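Local coordinates for prenyltransference for protein (Lavandula lanata, PDB 5HC7) that probably joins two dimethylallyl diphosphate units in a magnesium-dependent reaction, as a plant prenyltransferase of the cis-prenyl (undecaprenyl diphosphate synthase) family, at residues Asp21-Trp26 against Leu219-Gly224. Residues are numbered along the deposited sequence; the frame is centred on the assembly and turned at random.
With MG (magnesium ion), chain B; DST (dimethylallyl S-thiolodiphosphate), chain D; DST (dimethylallyl S-thiolodiphosphate), chain C.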
# COMPACT_ATOMS: atom_id res chain seq x y z
N ASP A 21 -13.05 1.40 11.41
CA ASP A 21 -14.00 1.85 10.42
C ASP A 21 -15.35 1.22 10.78
O ASP A 21 -15.39 0.30 11.57
CB ASP A 21 -13.54 1.40 9.01
CG ASP A 21 -14.24 2.17 7.85
OD1 ASP A 21 -14.75 3.25 8.12
OD2 ASP A 21 -14.28 1.74 6.65
N GLY A 22 -16.44 1.72 10.20
CA GLY A 22 -17.77 1.19 10.45
C GLY A 22 -18.58 1.79 11.62
O GLY A 22 -19.65 1.30 11.94
N HIS A 23 -18.14 2.88 12.22
CA HIS A 23 -18.83 3.43 13.39
C HIS A 23 -20.19 4.02 13.07
O HIS A 23 -21.14 3.81 13.80
CB HIS A 23 -18.00 4.53 14.04
CG HIS A 23 -16.70 4.05 14.57
ND1 HIS A 23 -15.58 3.88 13.77
CD2 HIS A 23 -16.33 3.67 15.81
CE1 HIS A 23 -14.58 3.44 14.52
NE2 HIS A 23 -15.01 3.28 15.75
N ARG A 24 -20.29 4.79 12.01
CA ARG A 24 -21.57 5.33 11.59
C ARG A 24 -22.51 4.28 11.08
O ARG A 24 -23.67 4.28 11.43
CB ARG A 24 -21.35 6.30 10.49
CG ARG A 24 -20.56 7.51 10.92
CD ARG A 24 -19.79 7.93 9.70
NE ARG A 24 -19.47 9.33 9.64
CZ ARG A 24 -18.83 9.87 8.61
NH1 ARG A 24 -18.45 9.10 7.57
NH2 ARG A 24 -18.57 11.17 8.61
N LYS A 25 -22.04 3.39 10.23
CA LYS A 25 -22.86 2.23 9.83
C LYS A 25 -23.44 1.52 11.03
O LYS A 25 -24.58 1.10 11.01
CB LYS A 25 -22.07 1.18 9.04
CG LYS A 25 -21.84 1.55 7.59
CD LYS A 25 -21.01 0.49 6.88
CE LYS A 25 -20.33 1.04 5.62
NZ LYS A 25 -18.97 0.42 5.40
N TRP A 26 -22.62 1.33 12.04
CA TRP A 26 -23.02 0.64 13.24
C TRP A 26 -24.06 1.45 14.00
O TRP A 26 -25.06 0.91 14.42
CB TRP A 26 -21.80 0.41 14.14
CG TRP A 26 -22.06 -0.38 15.42
CD1 TRP A 26 -21.95 -1.70 15.58
CD2 TRP A 26 -22.40 0.16 16.69
NE1 TRP A 26 -22.22 -2.06 16.87
CE2 TRP A 26 -22.50 -0.93 17.58
CE3 TRP A 26 -22.62 1.46 17.17
CZ2 TRP A 26 -22.85 -0.76 18.91
CZ3 TRP A 26 -22.93 1.62 18.48
CH2 TRP A 26 -23.03 0.52 19.35
N LEU A 219 -18.05 -4.50 11.90
CA LEU A 219 -17.99 -3.10 12.27
C LEU A 219 -17.19 -2.86 13.55
O LEU A 219 -17.24 -3.62 14.52
CB LEU A 219 -19.41 -2.50 12.38
CG LEU A 219 -20.32 -2.73 11.16
CD1 LEU A 219 -21.66 -2.06 11.40
CD2 LEU A 219 -19.67 -2.18 9.87
N PHE A 220 -16.38 -1.81 13.57
CA PHE A 220 -15.44 -1.70 14.66
C PHE A 220 -16.06 -1.58 16.06
O PHE A 220 -15.52 -2.14 17.01
CB PHE A 220 -14.40 -0.65 14.48
CG PHE A 220 -13.25 -0.82 15.44
CD1 PHE A 220 -12.29 -1.78 15.22
CD2 PHE A 220 -13.17 -0.04 16.61
CE1 PHE A 220 -11.25 -1.99 16.13
CE2 PHE A 220 -12.13 -0.20 17.49
CZ PHE A 220 -11.17 -1.20 17.26
N PRO A 221 -17.20 -0.92 16.19
CA PRO A 221 -17.78 -1.02 17.54
C PRO A 221 -18.02 -2.46 18.03
O PRO A 221 -18.01 -2.68 19.23
CB PRO A 221 -19.12 -0.27 17.40
CG PRO A 221 -18.88 0.72 16.34
CD PRO A 221 -18.01 -0.05 15.33
N ASP A 222 -18.21 -3.43 17.13
CA ASP A 222 -18.34 -4.83 17.51
C ASP A 222 -17.02 -5.58 17.59
O ASP A 222 -17.02 -6.80 17.81
CB ASP A 222 -19.23 -5.55 16.51
CG ASP A 222 -20.64 -5.00 16.50
OD1 ASP A 222 -21.12 -4.71 17.61
OD2 ASP A 222 -21.26 -4.83 15.41
N PHE A 223 -15.90 -4.89 17.37
CA PHE A 223 -14.60 -5.55 17.20
C PHE A 223 -13.94 -5.73 18.57
O PHE A 223 -13.54 -4.75 19.22
CB PHE A 223 -13.67 -4.73 16.28
CG PHE A 223 -12.38 -5.40 15.95
CD1 PHE A 223 -11.38 -5.52 16.88
CD2 PHE A 223 -12.16 -5.90 14.65
CE1 PHE A 223 -10.16 -6.11 16.54
CE2 PHE A 223 -10.99 -6.52 14.33
CZ PHE A 223 -9.98 -6.62 15.28
N GLY A 224 -13.72 -6.98 18.97
CA GLY A 224 -13.11 -7.31 20.27
C GLY A 224 -11.85 -8.11 20.19
O GLY A 224 -11.29 -8.35 19.11
MG MG B . -15.73 5.14 7.13
O4 DST D . -17.11 3.92 7.92
P1 DST D . -18.43 4.59 8.65
O6 DST D . -19.43 3.34 9.03
O5 DST D . -19.03 5.57 7.62
O2 DST D . -18.01 5.31 10.13
P3 DST D . -16.54 5.82 10.60
O8 DST D . -15.80 4.67 11.21
O7 DST D . -16.61 7.22 11.44
S9 DST D . -16.02 6.19 9.48
O4 DST C . -13.41 4.37 3.89
P1 DST C . -12.68 5.70 3.45
O6 DST C . -13.54 6.84 3.15
O5 DST C . -11.62 5.44 2.14
O2 DST C . -11.90 6.19 4.78
P3 DST C . -12.42 6.25 6.36
O8 DST C . -12.06 7.80 6.88
O7 DST C . -13.84 5.84 6.68
S9 DST C . -10.90 5.13 7.30
C10 DST C . -10.26 6.78 7.87
C11 DST C . -9.11 6.50 8.70
C12 DST C . -9.54 6.33 10.16
C13 DST C . -9.14 4.91 10.68
C14 DST C . -8.79 7.37 10.99
O HOH W 1 -15.36 3.75 5.48
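W26 and P221 carry a buried, mostly apolar contact that joins the start of helix 23-30 to the loop and 3-10 turn following strand 212-216. With CG anti to the backbone N (chi1 -177°), the W26 indole lies against the proline: P221 CB stands 3.3 Å from the centroid of the five-membered ring of W26, almost on the ring normal, a CH-pi contact to which proline's compact, rigid ring lends itself. At the indole edge, W26 NE1 donates to D222 OD1 (3.0 Å), reaching that oxygen from above the carboxylate plane, with OD1 tilted about 20° from the indole plane. L219 CD1 packs 3.5 Å from W26 CA, filling the angle between helix and loop. F220 N donates to D21 O (3.1 Å), securing the backbone just before the helix. G22, the N-cap residue, turns at a positive phi (90°), a conformation that glycine adopts easily, and lies tight against L219, with L219 CD2 3.9 Å from G22 CA. The same residues also face ligand: D21 OD1 binds magnesium (2.4 Å) while its OD2 pairs with R193, and the backbone N atoms of G22, H23, R24 and K25 all donate to the dimethylallyl S-thiolodiphosphate of chain D. H23 ND1 donates to O8 of the same chain D ligand (2.7 Å). Such a helix N-terminus holding a diphosphate beside an aspartate-bound magnesium is consistent with the structural P-loop of the cis-prenyltransferase active site.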